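MerB2 (Bacillus megaterium, PDB 5C17) probably cleaves the carbon-mercury bond of organomercurials, as an alkylmercury lyase of the MerB family, and binds a mercury(II) ion. Local coordinates at residues Ser105-Ser110 / Glu195-Phe200; Ala124-Pro129 / Tyr170-Glu175; Ile149-Phe154 / Lys166-Phe171. All blocks are in the same frame, centred on the assembly; numbering follows the deposited sequence. Where two conformers were deposited one is given.

Contact 1: Ser105-Ser110 / Glu195-Phe200; sequences STLELS and EQALSF
L107 and E108 of helix 103-113 meet A197, L198 and F200 of the C-terminal helix 194-207 in a close helix-helix crossing. The short axes pass 6.7 Å apart at -51°, and the backbones come nearest at E108 and L198, whose CA atoms are 4.7 Å apart. The small A197, its CB against L107, is consistent with so close an approach.

The apolar part centres on L107. CG stands beside the backbone N, anti to the carbonyl carbon, and from there the two methyls divide their partners. CD1 rests on the methyl of A197, with L107 CD1 to A197 CB at 3.8 Å. CD2 meets CD2 of L198, methyl against methyl. That same L198 methyl also presses on the backbone of the first helix, L198 CD2 being 3.5 Å from L107 O, while S110 CB approaches it from one turn further on. Beyond the pair, V134 of strand 129-135 touches both leucines, so the helices share one hydrophobic layer with the main sheet.

The polar part lies at the other end of the crossing. E108 has CG between its backbone N and carbonyl carbon (chi1 88°) and is extended beyond, which carries the carboxylate past A197 O toward F200. OE1 sits at the edge of the phenyl ring, near its plane, and E108 OE1 is 3.3 Å from F200 CB. The carboxylate and ring planes are inclined by 49°. On the ligand side, S105 belongs to the pocket of the bound dithiol, and the E108 side chain comes within about 4 Å of that molecule, nearest atoms. A water links the helices here, donating to E108 OE1 at 2.6 Å and to F200 O at 2.8 Å.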
loop_
_atom_site.group_PDB
_atom_site.type_symbol
_atom_site.label_atom_id
_atom_site.label_comp_id
_atom_site.label_asym_id
_atom_site.label_seq_id
_atom_site.Cartn_x
_atom_site.Cartn_y
_atom_site.Cartn_z
ATOM N N SER A 105 -1.363 -3.975 1.241
ATOM C CA SER A 105 -0.619 -3.499 0.090
ATOM C C SER A 105 0.121 -4.636 -0.605
ATOM O O SER A 105 0.222 -4.661 -1.826
ATOM C CB SER A 105 0.373 -2.396 0.493
ATOM O OG SER A 105 -0.303 -1.244 0.964
ATOM N N THR A 106 0.669 -5.576 0.177
ATOM C CA THR A 106 1.419 -6.687 -0.437
ATOM C C THR A 106 0.610 -7.416 -1.504
ATOM O O THR A 106 1.163 -7.903 -2.487
ATOM C CB THR A 106 1.941 -7.764 0.580
ATOM O OG1 THR A 106 0.869 -8.470 1.217
ATOM C CG2 THR A 106 2.864 -7.153 1.614
ATOM N N LEU A 107 -0.694 -7.549 -1.270
ATOM C CA LEU A 107 -1.565 -8.301 -2.167
ATOM C C LEU A 107 -2.258 -7.382 -3.168
ATOM O O LEU A 107 -2.323 -7.683 -4.370
ATOM C CB LEU A 107 -2.566 -9.109 -1.344
ATOM C CG LEU A 107 -1.912 -10.291 -0.606
ATOM C CD1 LEU A 107 -2.784 -10.791 0.498
ATOM C CD2 LEU A 107 -1.562 -11.430 -1.545
ATOM N N GLU A 108 -2.763 -6.245 -2.708
ATOM C CA GLU A 108 -3.436 -5.365 -3.651
ATOM C C GLU A 108 -2.480 -4.840 -4.716
ATOM O O GLU A 108 -2.910 -4.601 -5.839
ATOM C CB GLU A 108 -4.217 -4.258 -2.956
ATOM C CG GLU A 108 -3.457 -3.039 -2.660
ATOM C CD GLU A 108 -4.302 -1.928 -2.062
ATOM O OE1 GLU A 108 -5.481 -2.164 -1.729
ATOM O OE2 GLU A 108 -3.776 -0.811 -1.925
ATOM N N LEU A 109 -1.197 -4.695 -4.392
ATOM C CA LEU A 109 -0.236 -4.250 -5.397
ATOM C C LEU A 109 -0.032 -5.302 -6.493
ATOM O O LEU A 109 0.239 -4.958 -7.638
ATOM C CB LEU A 109 1.083 -3.854 -4.734
ATOM C CG LEU A 109 1.046 -2.572 -3.907
ATOM C CD1 LEU A 109 2.294 -2.443 -3.054
ATOM C CD2 LEU A 109 0.880 -1.354 -4.798
ATOM N N SER A 110 -0.139 -6.577 -6.150
ATOM C CA SER A 110 -0.036 -7.636 -7.148
ATOM C C SER A 110 -1.105 -7.437 -8.215
ATOM O O SER A 110 -0.840 -7.476 -9.421
ATOM C CB SER A 110 -0.190 -9.014 -6.492
ATOM O OG SER A 110 -0.203 -10.048 -7.462
ATOM N N GLU A 195 -7.648 -13.432 -0.061
ATOM C CA GLU A 195 -8.365 -13.276 -1.326
ATOM C C GLU A 195 -9.027 -11.906 -1.402
ATOM O O GLU A 195 -9.017 -11.261 -2.452
ATOM C CB GLU A 195 -9.417 -14.392 -1.521
ATOM C CG GLU A 195 -8.828 -15.731 -1.977
ATOM C CD GLU A 195 -9.883 -16.790 -2.336
ATOM O OE1 GLU A 195 -11.082 -16.455 -2.514
ATOM O OE2 GLU A 195 -9.487 -17.972 -2.452
ATOM N N GLN A 196 -9.615 -11.461 -0.295
ATOM C CA GLN A 196 -10.239 -10.139 -0.283
ATOM C C GLN A 196 -9.191 -9.036 -0.515
ATOM O O GLN A 196 -9.445 -8.073 -1.246
ATOM C CB GLN A 196 -11.005 -9.916 1.030
ATOM C CG GLN A 196 -12.240 -10.812 1.149
ATOM C CD GLN A 196 -12.773 -11.093 2.584
ATOM O OE1 GLN A 196 -12.230 -10.654 3.616
ATOM N NE2 GLN A 196 -13.871 -11.844 2.626
ATOM N N ALA A 197 -8.009 -9.172 0.079
ATOM C CA ALA A 197 -6.962 -8.165 -0.100
ATOM C C ALA A 197 -6.524 -8.104 -1.559
ATOM O O ALA A 197 -6.282 -7.026 -2.092
ATOM C CB ALA A 197 -5.783 -8.442 0.815
ATOM N N LEU A 198 -6.430 -9.255 -2.214
ATOM C CA LEU A 198 -6.110 -9.262 -3.637
ATOM C C LEU A 198 -7.116 -8.451 -4.424
ATOM O O LEU A 198 -6.752 -7.679 -5.306
ATOM C CB LEU A 198 -6.061 -10.684 -4.178
ATOM C CG LEU A 198 -4.760 -11.439 -3.980
ATOM C CD1 LEU A 198 -4.947 -12.903 -4.318
ATOM C CD2 LEU A 198 -3.662 -10.833 -4.843
ATOM N N SER A 199 -8.394 -8.629 -4.108
ATOM C CA SER A 199 -9.440 -7.947 -4.860
ATOM C C SER A 199 -9.394 -6.428 -4.650
ATOM O O SER A 199 -9.872 -5.668 -5.488
ATOM C CB SER A 199 -10.812 -8.494 -4.478
ATOM O OG SER A 199 -11.240 -7.921 -3.270
ATOM N N PHE A 200 -8.799 -5.976 -3.551
ATOM C CA PHE A 200 -8.712 -4.545 -3.300
ATOM C C PHE A 200 -7.905 -3.822 -4.388
ATOM O O PHE A 200 -8.091 -2.640 -4.609
ATOM C CB PHE A 200 -8.061 -4.267 -1.951
ATOM C CG PHE A 200 -9.010 -4.301 -0.782
ATOM C CD1 PHE A 200 -10.225 -4.966 -0.841
ATOM C CD2 PHE A 200 -8.676 -3.642 0.385
ATOM C CE1 PHE A 200 -11.084 -4.968 0.261
ATOM C CE2 PHE A 200 -9.528 -3.645 1.487
ATOM C CZ PHE A 200 -10.724 -4.309 1.422
HETATM O O HOH W 1 -7.396 -0.696 -2.709
#

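Contact 2: Ala124-Pro129 / Tyr170-Glu175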
loop_
_atom_site.group_PDB
_atom_site.type_symbol
_atom_site.label_atom_id
_atom_site.label_comp_id
_atom_site.label_asym_id
_atom_site.label_seq_id
_atom_site.Cartn_x
_atom_site.Cartn_y
_atom_site.Cartn_z
ATOM N N ALA A 124 2.325 -10.151 13.260
ATOM C CA ALA A 124 2.426 -9.035 14.192
ATOM C C ALA A 124 2.351 -9.488 15.645
ATOM O O ALA A 124 2.718 -8.728 16.544
ATOM C CB ALA A 124 1.362 -7.999 13.912
ATOM N N TYR A 125 1.872 -10.698 15.893
ATOM C CA TYR A 125 1.858 -11.229 17.248
ATOM C C TYR A 125 3.098 -12.068 17.541
ATOM O O TYR A 125 3.883 -11.723 18.418
ATOM C CB TYR A 125 0.588 -12.013 17.549
ATOM C CG TYR A 125 0.459 -12.316 19.023
ATOM C CD1 TYR A 125 0.343 -11.285 19.956
ATOM C CD2 TYR A 125 0.468 -13.614 19.492
ATOM C CE1 TYR A 125 0.241 -11.541 21.301
ATOM C CE2 TYR A 125 0.357 -13.885 20.865
ATOM C CZ TYR A 125 0.230 -12.844 21.753
ATOM O OH TYR A 125 0.133 -13.090 23.111
ATOM N N THR A 126 3.298 -13.158 16.813
ATOM C CA THR A 126 4.344 -14.098 17.184
ATOM C C THR A 126 5.723 -13.763 16.661
ATOM O O THR A 126 6.704 -14.309 17.144
ATOM C CB THR A 126 4.053 -15.507 16.684
ATOM O OG1 THR A 126 4.235 -15.535 15.272
ATOM C CG2 THR A 126 2.652 -15.970 17.073
ATOM N N GLY A 127 5.803 -12.901 15.648
ATOM C CA GLY A 127 7.068 -12.600 15.009
ATOM C C GLY A 127 7.520 -13.634 13.987
ATOM O O GLY A 127 8.573 -13.480 13.368
ATOM N N GLU A 128 6.743 -14.688 13.792
ATOM C CA GLU A 128 7.157 -15.744 12.879
ATOM C C GLU A 128 7.068 -15.263 11.422
ATOM O O GLU A 128 6.315 -14.337 11.107
ATOM C CB GLU A 128 6.297 -16.986 13.071
ATOM C CG GLU A 128 4.902 -16.891 12.499
ATOM C CD GLU A 128 4.034 -18.029 13.000
ATOM O OE1 GLU A 128 3.939 -19.051 12.303
ATOM O OE2 GLU A 128 3.499 -17.916 14.121
ATOM N N PRO A 129 7.831 -15.905 10.521
ATOM C CA PRO A 129 7.777 -15.482 9.117
ATOM C C PRO A 129 6.475 -15.911 8.439
ATOM O O PRO A 129 5.932 -16.978 8.726
ATOM C CB PRO A 129 8.987 -16.188 8.496
ATOM C CG PRO A 129 9.214 -17.385 9.377
ATOM C CD PRO A 129 8.831 -16.963 10.748
ATOM N N TYR A 170 -0.530 -8.446 9.339
ATOM C CA TYR A 170 -0.621 -9.870 9.047
ATOM C C TYR A 170 -0.617 -10.563 10.415
ATOM O O TYR A 170 0.091 -10.198 11.298
ATOM C CB TYR A 170 0.573 -10.427 8.259
ATOM C CG TYR A 170 0.437 -10.481 6.730
ATOM C CD1 TYR A 170 -0.555 -11.202 6.106
ATOM C CD2 TYR A 170 1.351 -9.845 5.928
ATOM C CE1 TYR A 170 -0.631 -11.273 4.755
ATOM C CE2 TYR A 170 1.262 -9.898 4.562
ATOM C CZ TYR A 170 0.257 -10.614 3.974
ATOM O OH TYR A 170 0.119 -10.728 2.635
ATOM N N PHE A 171 -1.434 -11.590 10.523
ATOM C CA PHE A 171 -1.443 -12.500 11.657
ATOM C C PHE A 171 -1.317 -13.939 11.127
ATOM O O PHE A 171 -1.906 -14.316 10.130
ATOM C CB PHE A 171 -2.651 -12.353 12.600
ATOM C CG PHE A 171 -2.598 -11.104 13.425
ATOM C CD1 PHE A 171 -1.672 -10.973 14.436
ATOM C CD2 PHE A 171 -3.427 -10.023 13.157
ATOM C CE1 PHE A 171 -1.578 -9.819 15.156
ATOM C CE2 PHE A 171 -3.349 -8.855 13.904
ATOM C CZ PHE A 171 -2.417 -8.769 14.904
ATOM N N SER A 172 -0.572 -14.755 11.852
ATOM C CA SER A 172 -0.364 -16.144 11.474
ATOM C C SER A 172 -1.631 -16.990 11.546
ATOM O O SER A 172 -1.691 -18.036 10.928
ATOM C CB SER A 172 0.694 -16.748 12.393
ATOM O OG SER A 172 0.428 -16.458 13.752
ATOM N N SER A 173 -2.614 -16.538 12.324
ATOM C CA SER A 173 -3.899 -17.210 12.469
ATOM C C SER A 173 -4.876 -16.255 13.118
ATOM O O SER A 173 -4.473 -15.270 13.738
ATOM C CB SER A 173 -3.788 -18.458 13.349
ATOM O OG SER A 173 -3.512 -18.083 14.689
ATOM N N VAL A 174 -6.158 -16.581 13.028
ATOM C CA VAL A 174 -7.164 -15.811 13.761
ATOM C C VAL A 174 -6.946 -15.962 15.274
ATOM O O VAL A 174 -7.133 -15.015 16.030
ATOM C CB VAL A 174 -8.600 -16.234 13.376
ATOM C CG1 VAL A 174 -9.627 -15.512 14.258
ATOM C CG2 VAL A 174 -8.859 -15.947 11.886
ATOM N N GLU A 175 -6.563 -17.158 15.706
ATOM C CA GLU A 175 -6.335 -17.390 17.119
ATOM C C GLU A 175 -5.217 -16.466 17.631
ATOM O O GLU A 175 -5.309 -15.906 18.712
ATOM C CB GLU A 175 -6.020 -18.866 17.367
ATOM C CG GLU A 175 -7.199 -19.827 17.097
ATOM C CD GLU A 175 -7.573 -19.987 15.630
ATOM O OE1 GLU A 175 -6.686 -19.919 14.758
ATOM O OE2 GLU A 175 -8.776 -20.188 15.346
#
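With its CG anti to the carbonyl carbon (chi1 -72°), F171 turns its ring toward A124 and Y125, whereas E128, with CG between backbone N and carbonyl carbon (chi1 75°) and an extended chain, brings its carboxylate to S172. The contact fastens the turn between strands 117-122 and 129-135 of the large sheet to the end of strand 169-171 in the small one. A124 N donates to Y170 O at 3.0 Å, a backbone bond between the two segments. A124 CB comes to the F171 ring obliquely, 3.7 Å from F171 CE1, and Y125 CB touches the same ring carbon. W180 of helix 174-183 packs against the same ring.

Within the turn, T126 forms an ST turn, its OG1 accepting from E128 N at 3.0 Å. The same hydroxyl donates a hydrogen bond to the carboxylate, thus fixing the E128 side chain back over the turn. S172 OG has H176 ND1 as its stronger partner, and its link to E128 OE2 at 3.4 Å is weak and unsettled. The T126 bond is firmer: OG1 reaches E128 OE2 at 2.7 Å on the anti lone pair, the one away from OE1.

Contact 3: Ile149-Phe154 / Lys166-Phe171; sequences IWTVPF and KQIHYF. With DTV ((2S,3S)-1,4-dimercaptobutane-2,3-diol), chain D.
W150 and F171 lie side by side, and the indole stem fits against the phenyl rim: W150 CB sits at its edge, in plane, 3.5 Å from F171 CE2. Beside F171 on the same strand, H169 points the same way as W150. The imidazole and the five-membered indole ring are tilted by only 17° but slid apart until they barely overlap, and W180 packs against all three rings. W150 swings its indole away from its own N (chi1 171°), which sets CD1 3.4 Å from Q167 O, in the indole plane. A water accepts from W150 NE1 and donates to Q167 O.

W150 and H169 project from one face of an antiparallel pair, strands 148-151 and 169-171 of the three-stranded sheet. They form its hydrogen-bonded pair, W150 N donating to H169 O and H169 N to W150 O. On the opposite face I149 lays CG1 obliquely to the Y170 ring, 3.8 Å from Y170 CD1.

Past the strand end, both V152 methyls bear on Q167 CB, the side chains crossing at about a right angle. I168 CD1 abuts F154 CE1 at 4.1 Å, while C1 of the dithiol lies over one face of the F154 ring, offset toward its rim.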
loop_
_atom_site.group_PDB
_atom_site.type_symbol
_atom_site.label_atom_id
_atom_site.label_comp_id
_atom_site.label_asym_id
_atom_site.label_seq_id
_atom_site.Cartn_x
_atom_site.Cartn_y
_atom_site.Cartn_z
ATOM N N ILE A 149 -5.412 -11.178 7.629
ATOM C CA ILE A 149 -5.072 -9.771 7.769
ATOM C C ILE A 149 -6.032 -9.088 8.740
ATOM O O ILE A 149 -7.227 -9.391 8.754
ATOM C CB ILE A 149 -5.129 -9.082 6.398
ATOM C CG1 ILE A 149 -3.946 -9.560 5.556
ATOM C CG2 ILE A 149 -5.130 -7.546 6.523
ATOM C CD1 ILE A 149 -3.990 -9.131 4.088
ATOM N N TRP A 150 -5.483 -8.197 9.559
ATOM C CA TRP A 150 -6.254 -7.327 10.422
ATOM C C TRP A 150 -6.292 -5.958 9.779
ATOM O O TRP A 150 -5.245 -5.384 9.483
ATOM C CB TRP A 150 -5.588 -7.247 11.784
ATOM C CG TRP A 150 -6.156 -6.233 12.709
ATOM C CD1 TRP A 150 -5.693 -4.974 12.931
ATOM C CD2 TRP A 150 -7.286 -6.397 13.560
ATOM N NE1 TRP A 150 -6.463 -4.337 13.852
ATOM C CE2 TRP A 150 -7.447 -5.193 14.270
ATOM C CE3 TRP A 150 -8.177 -7.443 13.793
ATOM C CZ2 TRP A 150 -8.471 -5.002 15.194
ATOM C CZ3 TRP A 150 -9.185 -7.255 14.713
ATOM C CH2 TRP A 150 -9.324 -6.041 15.404
ATOM N N THR A 151 -7.494 -5.435 9.571
ATOM C CA THR A 151 -7.696 -4.141 8.948
ATOM C C THR A 151 -8.528 -3.243 9.856
ATOM O O THR A 151 -9.181 -3.713 10.792
ATOM C CB THR A 151 -8.355 -4.285 7.568
ATOM O OG1 THR A 151 -8.321 -3.023 6.901
ATOM C CG2 THR A 151 -9.776 -4.766 7.676
ATOM N N VAL A 152 -8.469 -1.945 9.586
ATOM C CA VAL A 152 -9.220 -0.956 10.338
ATOM C C VAL A 152 -10.073 -0.150 9.376
ATOM O O VAL A 152 -9.829 -0.153 8.170
ATOM C CB VAL A 152 -8.293 -0.013 11.147
ATOM C CG1 VAL A 152 -7.517 -0.806 12.178
ATOM C CG2 VAL A 152 -7.341 0.778 10.244
ATOM N N PRO A 153 -11.069 0.575 9.899
ATOM C CA PRO A 153 -11.923 1.362 9.006
ATOM C C PRO A 153 -11.111 2.382 8.211
ATOM O O PRO A 153 -10.247 3.058 8.759
ATOM C CB PRO A 153 -12.888 2.050 9.972
ATOM C CG PRO A 153 -12.944 1.145 11.145
ATOM C CD PRO A 153 -11.559 0.604 11.287
ATOM N N PHE A 154 -11.366 2.493 6.916
ATOM C CA PHE A 154 -10.634 3.440 6.131
ATOM C C PHE A 154 -11.320 4.816 6.352
ATOM O O PHE A 154 -12.474 4.942 6.609
ATOM C CB PHE A 154 -10.421 3.045 4.617
ATOM C CG PHE A 154 -9.513 1.819 4.367
ATOM C CD1 PHE A 154 -8.940 1.089 5.393
ATOM C CD2 PHE A 154 -9.199 1.463 3.079
ATOM C CE1 PHE A 154 -8.132 0.006 5.135
ATOM C CE2 PHE A 154 -8.381 0.382 2.817
ATOM C CZ PHE A 154 -7.858 -0.345 3.857
ATOM N N LYS A 166 0.122 1.639 9.511
ATOM C CA LYS A 166 0.725 1.118 10.743
ATOM C C LYS A 166 -0.276 0.366 11.626
ATOM O O LYS A 166 0.120 -0.285 12.586
ATOM C CB LYS A 166 1.377 2.243 11.567
ATOM C CG LYS A 166 2.602 2.888 10.929
ATOM C CD LYS A 166 3.121 4.090 11.757
ATOM C CE LYS A 166 3.682 3.699 13.135
ATOM N NZ LYS A 166 4.196 4.884 13.870
ATOM N N GLN A 167 -1.557 0.466 11.303
ATOM C CA GLN A 167 -2.621 -0.199 12.064
ATOM C C GLN A 167 -3.110 -1.501 11.425
ATOM O O GLN A 167 -3.946 -2.191 11.999
ATOM C CB GLN A 167 -3.804 0.755 12.224
ATOM C CG GLN A 167 -3.487 2.047 12.978
ATOM C CD GLN A 167 -4.648 3.018 12.931
ATOM O OE1 GLN A 167 -4.540 4.100 12.357
ATOM N NE2 GLN A 167 -5.774 2.625 13.512
ATOM N N ILE A 168 -2.577 -1.826 10.248
ATOM C CA ILE A 168 -2.939 -3.009 9.497
ATOM C C ILE A 168 -1.807 -4.020 9.688
ATOM O O ILE A 168 -0.692 -3.660 9.664
ATOM C CB ILE A 168 -3.118 -2.650 8.018
ATOM C CG1 ILE A 168 -4.340 -1.733 7.832
ATOM C CG2 ILE A 168 -3.120 -3.893 7.122
ATOM C CD1 ILE A 168 -4.387 -1.021 6.506
ATOM N N HIS A 169 -2.185 -5.275 9.877
ATOM C CA HIS A 169 -1.234 -6.327 10.162
ATOM C C HIS A 169 -1.581 -7.665 9.524
ATOM O O HIS A 169 -2.697 -7.975 9.212
ATOM C CB HIS A 169 -1.220 -6.578 11.687
ATOM C CG HIS A 169 -1.031 -5.353 12.511
ATOM N ND1 HIS A 169 0.119 -4.603 12.483
ATOM C CD2 HIS A 169 -1.850 -4.765 13.398
ATOM C CE1 HIS A 169 -0.016 -3.593 13.311
ATOM N NE2 HIS A 169 -1.203 -3.663 13.862
ATOM N N TYR A 170 -0.530 -8.446 9.339
ATOM C CA TYR A 170 -0.621 -9.870 9.047
ATOM C C TYR A 170 -0.617 -10.563 10.415
ATOM O O TYR A 170 0.091 -10.198 11.298
ATOM C CB TYR A 170 0.573 -10.427 8.259
ATOM C CG TYR A 170 0.437 -10.481 6.730
ATOM C CD1 TYR A 170 -0.555 -11.202 6.106
ATOM C CD2 TYR A 170 1.351 -9.845 5.928
ATOM C CE1 TYR A 170 -0.631 -11.273 4.755
ATOM C CE2 TYR A 170 1.262 -9.898 4.562
ATOM C CZ TYR A 170 0.257 -10.614 3.974
ATOM O OH TYR A 170 0.119 -10.728 2.635
ATOM N N PHE A 171 -1.434 -11.590 10.523
ATOM C CA PHE A 171 -1.443 -12.500 11.657
ATOM C C PHE A 171 -1.317 -13.939 11.127
ATOM O O PHE A 171 -1.906 -14.316 10.130
ATOM C CB PHE A 171 -2.651 -12.353 12.600
ATOM C CG PHE A 171 -2.598 -11.104 13.425
ATOM C CD1 PHE A 171 -1.672 -10.973 14.436
ATOM C CD2 PHE A 171 -3.427 -10.023 13.157
ATOM C CE1 PHE A 171 -1.578 -9.819 15.156
ATOM C CE2 PHE A 171 -3.349 -8.855 13.904
ATOM C CZ PHE A 171 -2.417 -8.769 14.904
HETATM S S1 DTV D . -6.808 5.158 4.800
HETATM C C1 DTV D . -6.322 3.709 3.863
HETATM C C2 DTV D . -4.850 3.701 3.486
HETATM O O2 DTV D . -4.063 3.586 4.639
HETATM C C3 DTV D . -4.463 2.559 2.539
HETATM O O3 DTV D . -5.156 2.718 1.317
HETATM C C4 DTV D . -4.759 1.178 3.102
HETATM S S4 DTV D . -3.790 -0.101 2.313
HETATM O O HOH W 2 -4.928 -1.839 14.492
#

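Contact 1 closes the longest loop, and contacts 2 and 3 are nested inside it along the chain, both ending on strand 169-171. Their centres lie 12 Å apart; contact 1 is 18 Å from contact 2 and 13 Å from contact 3. Through Y170 and F171, contacts 2 and 3 run together, joining the three-stranded sheet to the turn of the eight-stranded one. Y170 also bridges to helix 103-113, where its OH probably hydrogen-bonds T106 OG1 at 2.8 Å. I149 CD1 packs on A197 CB, so the small sheet lies against the helix pair. S105, on the contact 1 helix, and F154 of contact 3 belong to the dithiol pocket, whereas contact 2 lies farther out.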